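Local coordinates for beta subunit of photoactivated adenylyl cyclase (Beggiatoa sp. PS, PDB 5M2A), which is a photoactivated adenylyl cyclase that senses blue light through a flavin-binding BLUF domain and probably converts ATP to cyclic AMP in response, at residues 33-41 and 53-64. Sequence-based numbering, arbitrary orientation.
With FMN (flavin mononucleotide), chain F.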
loop_
_atom_site.group_PDB
_atom_site.type_symbol
_atom_site.label_atom_id
_atom_site.label_comp_id
_atom_site.label_asym_id
_atom_site.label_seq_id
_atom_site.Cartn_x
_atom_site.Cartn_y
_atom_site.Cartn_z
ATOM N N ASN A 33 -12.751 -5.402 38.124
ATOM C CA ASN A 33 -11.338 -5.719 37.944
ATOM C C ASN A 33 -10.485 -4.456 37.912
ATOM O O ASN A 33 -9.422 -4.404 38.542
ATOM C CB ASN A 33 -11.138 -6.530 36.665
ATOM C CG ASN A 33 -11.806 -7.892 36.724
ATOM O OD1 ASN A 33 -12.231 -8.342 37.787
ATOM N ND2 ASN A 33 -11.895 -8.559 35.575
ATOM N N ASN A 34 -10.939 -3.423 37.195
ATOM C CA ASN A 34 -10.131 -2.215 37.056
ATOM C C ASN A 34 -9.976 -1.484 38.384
ATOM O O ASN A 34 -8.932 -0.871 38.630
ATOM C CB ASN A 34 -10.738 -1.296 35.996
ATOM C CG ASN A 34 -10.673 -1.897 34.601
ATOM O OD1 ASN A 34 -10.270 -3.048 34.428
ATOM N ND2 ASN A 34 -11.078 -1.123 33.601
ATOM N N GLN A 35 -10.990 -1.538 39.250
ATOM C CA GLN A 35 -10.843 -0.968 40.588
ATOM C C GLN A 35 -9.802 -1.728 41.400
ATOM O O GLN A 35 -9.045 -1.129 42.172
ATOM C CB GLN A 35 -12.188 -0.964 41.318
ATOM C CG GLN A 35 -13.039 0.263 41.037
ATOM C CD GLN A 35 -14.409 0.189 41.680
ATOM O OE1 GLN A 35 -14.765 -0.815 42.295
ATOM N NE2 GLN A 35 -15.189 1.257 41.536
ATOM N N ARG A 36 -9.755 -3.053 41.246
ATOM C CA ARG A 36 -8.721 -3.837 41.915
ATOM C C ARG A 36 -7.336 -3.495 41.381
ATOM O O ARG A 36 -6.385 -3.340 42.155
ATOM C CB ARG A 36 -9.004 -5.327 41.746
ATOM C CG ARG A 36 -7.864 -6.233 42.185
ATOM C CD ARG A 36 -8.197 -7.692 41.936
ATOM N NE ARG A 36 -8.663 -7.918 40.573
ATOM C CZ ARG A 36 -7.862 -8.109 39.530
ATOM N NH1 ARG A 36 -6.545 -8.098 39.690
ATOM N NH2 ARG A 36 -8.380 -8.310 38.324
ATOM N N ASP A 37 -7.205 -3.368 40.065
ATOM C CA ASP A 37 -5.924 -3.102 39.426
ATOM C C ASP A 37 -5.606 -1.617 39.325
ATOM O O ASP A 37 -4.597 -1.260 38.707
ATOM C CB ASP A 37 -5.892 -3.727 38.031
ATOM C CG ASP A 37 -5.870 -5.239 38.072
ATOM O OD1 ASP A 37 -5.358 -5.799 39.064
ATOM O OD2 ASP A 37 -6.359 -5.868 37.110
ATOM N N ASN A 38 -6.435 -0.753 39.913
ATOM C CA ASN A 38 -6.269 0.697 39.809
ATOM C C ASN A 38 -6.222 1.139 38.345
ATOM O O ASN A 38 -5.433 2.002 37.955
ATOM C CB ASN A 38 -5.024 1.160 40.568
ATOM C CG ASN A 38 -5.082 2.628 40.951
ATOM O OD1 ASN A 38 -6.161 3.202 41.102
ATOM N ND2 ASN A 38 -3.915 3.243 41.114
ATOM N N ILE A 39 -7.075 0.530 37.521
ATOM C CA ILE A 39 -7.191 0.874 36.106
ATOM C C ILE A 39 -8.410 1.762 35.922
ATOM O O ILE A 39 -9.452 1.551 36.558
ATOM C CB ILE A 39 -7.281 -0.389 35.223
ATOM C CG1 ILE A 39 -5.978 -1.183 35.298
ATOM C CG2 ILE A 39 -7.594 -0.033 33.762
ATOM C CD1 ILE A 39 -5.981 -2.452 34.478
ATOM N N THR A 40 -8.277 2.774 35.073
ATOM C CA THR A 40 -9.390 3.625 34.697
ATOM C C THR A 40 -9.476 3.687 33.177
ATOM O O THR A 40 -8.530 3.341 32.464
ATOM C CB THR A 40 -9.245 5.032 35.286
ATOM O OG1 THR A 40 -7.970 5.579 34.935
ATOM C CG2 THR A 40 -9.387 4.998 36.814
ATOM N N GLY A 41 -10.626 4.112 32.681
ATOM C CA GLY A 41 -10.786 4.270 31.250
ATOM C C GLY A 41 -12.235 4.387 30.843
ATOM O O GLY A 41 -13.137 4.545 31.668
ATOM N N ILE A 53 -10.218 3.121 25.917
ATOM C CA ILE A 53 -9.036 3.756 26.478
ATOM C C ILE A 53 -8.800 3.125 27.841
ATOM O O ILE A 53 -9.723 3.054 28.657
ATOM C CB ILE A 53 -9.222 5.280 26.608
ATOM C CG1 ILE A 53 -9.637 5.891 25.266
ATOM C CG2 ILE A 53 -7.942 5.929 27.125
ATOM C CD1 ILE A 53 -9.968 7.386 25.333
ATOM N N LEU A 54 -7.580 2.642 28.070
ATOM C CA LEU A 54 -7.182 2.027 29.329
ATOM C C LEU A 54 -5.978 2.772 29.889
ATOM O O LEU A 54 -5.076 3.154 29.138
ATOM C CB LEU A 54 -6.827 0.544 29.132
ATOM C CG LEU A 54 -7.911 -0.421 28.649
ATOM C CD1 LEU A 54 -7.315 -1.795 28.364
ATOM C CD2 LEU A 54 -9.035 -0.526 29.671
ATOM N N GLU A 55 -5.955 2.991 31.205
ATOM C CA GLU A 55 -4.808 3.647 31.812
ATOM C C GLU A 55 -4.559 3.080 33.204
ATOM O O GLU A 55 -5.483 2.639 33.891
ATOM C CB GLU A 55 -4.982 5.170 31.874
ATOM C CG GLU A 55 -6.373 5.618 32.253
ATOM C CD GLU A 55 -6.519 7.128 32.281
ATOM O OE1 GLU A 55 -7.521 7.618 32.846
ATOM O OE2 GLU A 55 -5.635 7.824 31.737
ATOM N N GLY A 56 -3.294 3.089 33.595
ATOM C CA GLY A 56 -2.873 2.520 34.863
ATOM C C GLY A 56 -1.410 2.141 34.779
ATOM O O GLY A 56 -0.750 2.354 33.764
ATOM N N GLU A 57 -0.911 1.565 35.874
ATOM C CA GLU A 57 0.474 1.114 35.891
ATOM C C GLU A 57 0.713 0.103 34.774
ATOM O O GLU A 57 -0.164 -0.700 34.440
ATOM C CB GLU A 57 0.834 0.524 37.255
ATOM C CG GLU A 57 1.366 1.568 38.225
ATOM C CD GLU A 57 1.490 1.052 39.642
ATOM O OE1 GLU A 57 0.977 -0.054 39.921
ATOM O OE2 GLU A 57 2.098 1.751 40.480
ATOM N N ASN A 58 1.908 0.169 34.185
ATOM C CA ASN A 58 2.163 -0.507 32.917
ATOM C C ASN A 58 1.904 -2.007 33.004
ATOM O O ASN A 58 1.292 -2.590 32.103
ATOM C CB ASN A 58 3.597 -0.241 32.463
ATOM C CG ASN A 58 3.949 1.231 32.491
ATOM O OD1 ASN A 58 3.072 2.090 32.437
ATOM N ND2 ASN A 58 5.239 1.529 32.579
ATOM N N GLU A 59 2.360 -2.650 34.079
ATOM C CA GLU A 59 2.170 -4.091 34.196
ATOM C C GLU A 59 0.693 -4.445 34.286
ATOM O O GLU A 59 0.241 -5.408 33.656
ATOM C CB GLU A 59 2.928 -4.632 35.408
ATOM C CG GLU A 59 3.038 -6.147 35.422
ATOM C CD GLU A 59 3.982 -6.659 36.493
ATOM O OE1 GLU A 59 4.003 -6.081 37.600
ATOM O OE2 GLU A 59 4.710 -7.637 36.223
ATOM N N LYS A 60 -0.080 -3.668 35.046
ATOM C CA LYS A 60 -1.506 -3.947 35.176
ATOM C C LYS A 60 -2.236 -3.750 33.853
ATOM O O LYS A 60 -3.136 -4.525 33.514
ATOM C CB LYS A 60 -2.110 -3.059 36.263
ATOM C CG LYS A 60 -1.468 -3.240 37.628
ATOM C CD LYS A 60 -1.652 -4.658 38.139
ATOM C CE LYS A 60 -1.052 -4.820 39.527
ATOM N NZ LYS A 60 -1.373 -6.148 40.121
ATOM N N VAL A 61 -1.857 -2.724 33.089
ATOM C CA VAL A 61 -2.525 -2.466 31.816
ATOM C C VAL A 61 -2.172 -3.541 30.795
ATOM O O VAL A 61 -3.029 -3.986 30.022
ATOM C CB VAL A 61 -2.174 -1.056 31.305
ATOM C CG1 VAL A 61 -2.728 -0.849 29.909
ATOM C CG2 VAL A 61 -2.730 -0.006 32.234
ATOM N N ASP A 62 -0.911 -3.980 30.775
ATOM C CA ASP A 62 -0.500 -4.986 29.798
ATOM C C ASP A 62 -1.129 -6.339 30.098
ATOM O O ASP A 62 -1.505 -7.072 29.176
ATOM C CB ASP A 62 1.024 -5.094 29.761
ATOM C CG ASP A 62 1.681 -3.842 29.213
ATOM O OD1 ASP A 62 1.018 -3.107 28.447
ATOM O OD2 ASP A 62 2.859 -3.593 29.546
ATOM N N LYS A 63 -1.249 -6.688 31.383
ATOM C CA LYS A 63 -1.948 -7.916 31.755
ATOM C C LYS A 63 -3.387 -7.901 31.256
ATOM O O LYS A 63 -3.872 -8.896 30.706
ATOM C CB LYS A 63 -1.922 -8.103 33.273
ATOM C CG LYS A 63 -0.544 -8.352 33.856
ATOM C CD LYS A 63 -0.606 -8.507 35.369
ATOM C CE LYS A 63 -1.247 -9.824 35.747
ATOM N NZ LYS A 63 -0.561 -10.953 35.060
ATOM N N LEU A 64 -4.085 -6.782 31.446
ATOM C CA LEU A 64 -5.481 -6.695 31.030
ATOM C C LEU A 64 -5.615 -6.743 29.514
ATOM O O LEU A 64 -6.512 -7.414 28.985
ATOM C CB LEU A 64 -6.106 -5.414 31.584
ATOM C CG LEU A 64 -7.482 -5.039 31.035
ATOM C CD1 LEU A 64 -8.469 -6.160 31.281
ATOM C CD2 LEU A 64 -7.970 -3.733 31.646
HETATM N N1 FMN F . -12.091 -6.758 31.426
HETATM C C2 FMN F . -11.543 -5.973 32.421
HETATM O O2 FMN F . -11.218 -6.476 33.491
HETATM N N3 FMN F . -11.343 -4.622 32.217
HETATM C C4 FMN F . -11.698 -4.052 31.013
HETATM O O4 FMN F . -11.527 -2.848 30.825
HETATM C C4A FMN F . -12.251 -4.834 30.012
HETATM N N5 FMN F . -12.601 -4.247 28.821
HETATM C C5A FMN F . -13.148 -5.010 27.822
HETATM C C6 FMN F . -13.494 -4.404 26.626
HETATM C C7 FMN F . -14.048 -5.161 25.605
HETATM C C7M FMN F . -14.417 -4.482 24.321
HETATM C C8 FMN F . -14.257 -6.527 25.787
HETATM C C8M FMN F . -14.854 -7.356 24.692
HETATM C C9 FMN F . -13.906 -7.134 26.990
HETATM C C9A FMN F . -13.348 -6.375 28.010
HETATM N N10 FMN F . -12.996 -6.970 29.205
HETATM C C10 FMN F . -12.449 -6.198 30.214
HETATM C "C1'" FMN F . -13.245 -8.443 29.392
HETATM C "C2'" FMN F . -11.983 -9.286 29.510
HETATM O "O2'" FMN F . -11.569 -9.685 28.225
HETATM C "C3'" FMN F . -12.298 -10.519 30.347
HETATM O "O3'" FMN F . -13.489 -11.107 29.863
HETATM C "C4'" FMN F . -12.485 -10.135 31.811
HETATM O "O4'" FMN F . -11.312 -9.516 32.288
HETATM C "C5'" FMN F . -12.789 -11.354 32.673
HETATM O "O5'" FMN F . -11.712 -12.259 32.575
HETATM P P FMN F . -11.612 -13.527 33.558
HETATM O O1P FMN F . -11.064 -13.050 34.882
HETATM O O2P FMN F . -12.991 -14.118 33.755
HETATM O O3P FMN F . -10.687 -14.555 32.948
HETATM O O HOH W 1 -4.595 -6.118 35.149
#
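Ile-39, Glu-55 and Lys-60 bury the most surface here, and they illustrate how a hairpin and the helices at its ends can be joined through a few side chains. Ile-39 supplies the apolar link. Its CG1 branch lies beside the backbone N (chi1 -65°) and runs on extended, which brings CD1 to 3.7 Å from CD2 of Leu-64 and 3.6 Å from the carbonyl O of Lys-60. Lys-60, bent at chi2, passes across Asp-37 at about a right angle; its NZ stays 4.1 Å from Asp-37 OD1, beyond a salt bridge, while OD1 pairs with Arg-36. A water completes this junction, donating to both Asp-37 OD2 and Lys-60 O.

At the strand end, Thr-40 and Glu-55 form an antiparallel hydrogen-bonded pair, the straighter bond running from Thr-40 N to Glu-55 O (3.0 Å, 161°). Their side chains share one face of the sheet, where Thr-40 OG1 donates to Glu-55 OE1 at 3.0 Å, meeting the anti side of the carboxylate from out of its plane. That carboxylate is also held by Arg-7 and by the backbone N of Met-90 and Phe-91, while Arg-89 bonds to Thr-40 OG1. Shortening Glu-55 to an alanine would strip the site of its carboxylate and is likely to leave Arg-7 without this charge partner and Thr-40 OG1 without this acceptor.

Toward the flavin, Asn-34 OD1 takes the N3 hydrogen almost straight on (2.9 Å, 175°), its ND2 reaches O4, and Leu-64 CD1 packs 3.3 Å from C2. The contact thus joins the end of helix 20-36 to the start of helix 58-69, across the open end of hairpin 40-46/49-55, in the BLUF domain's sheet, where strand 5-14 flanks 49-55 and strand 97-100 runs parallel to 40-46.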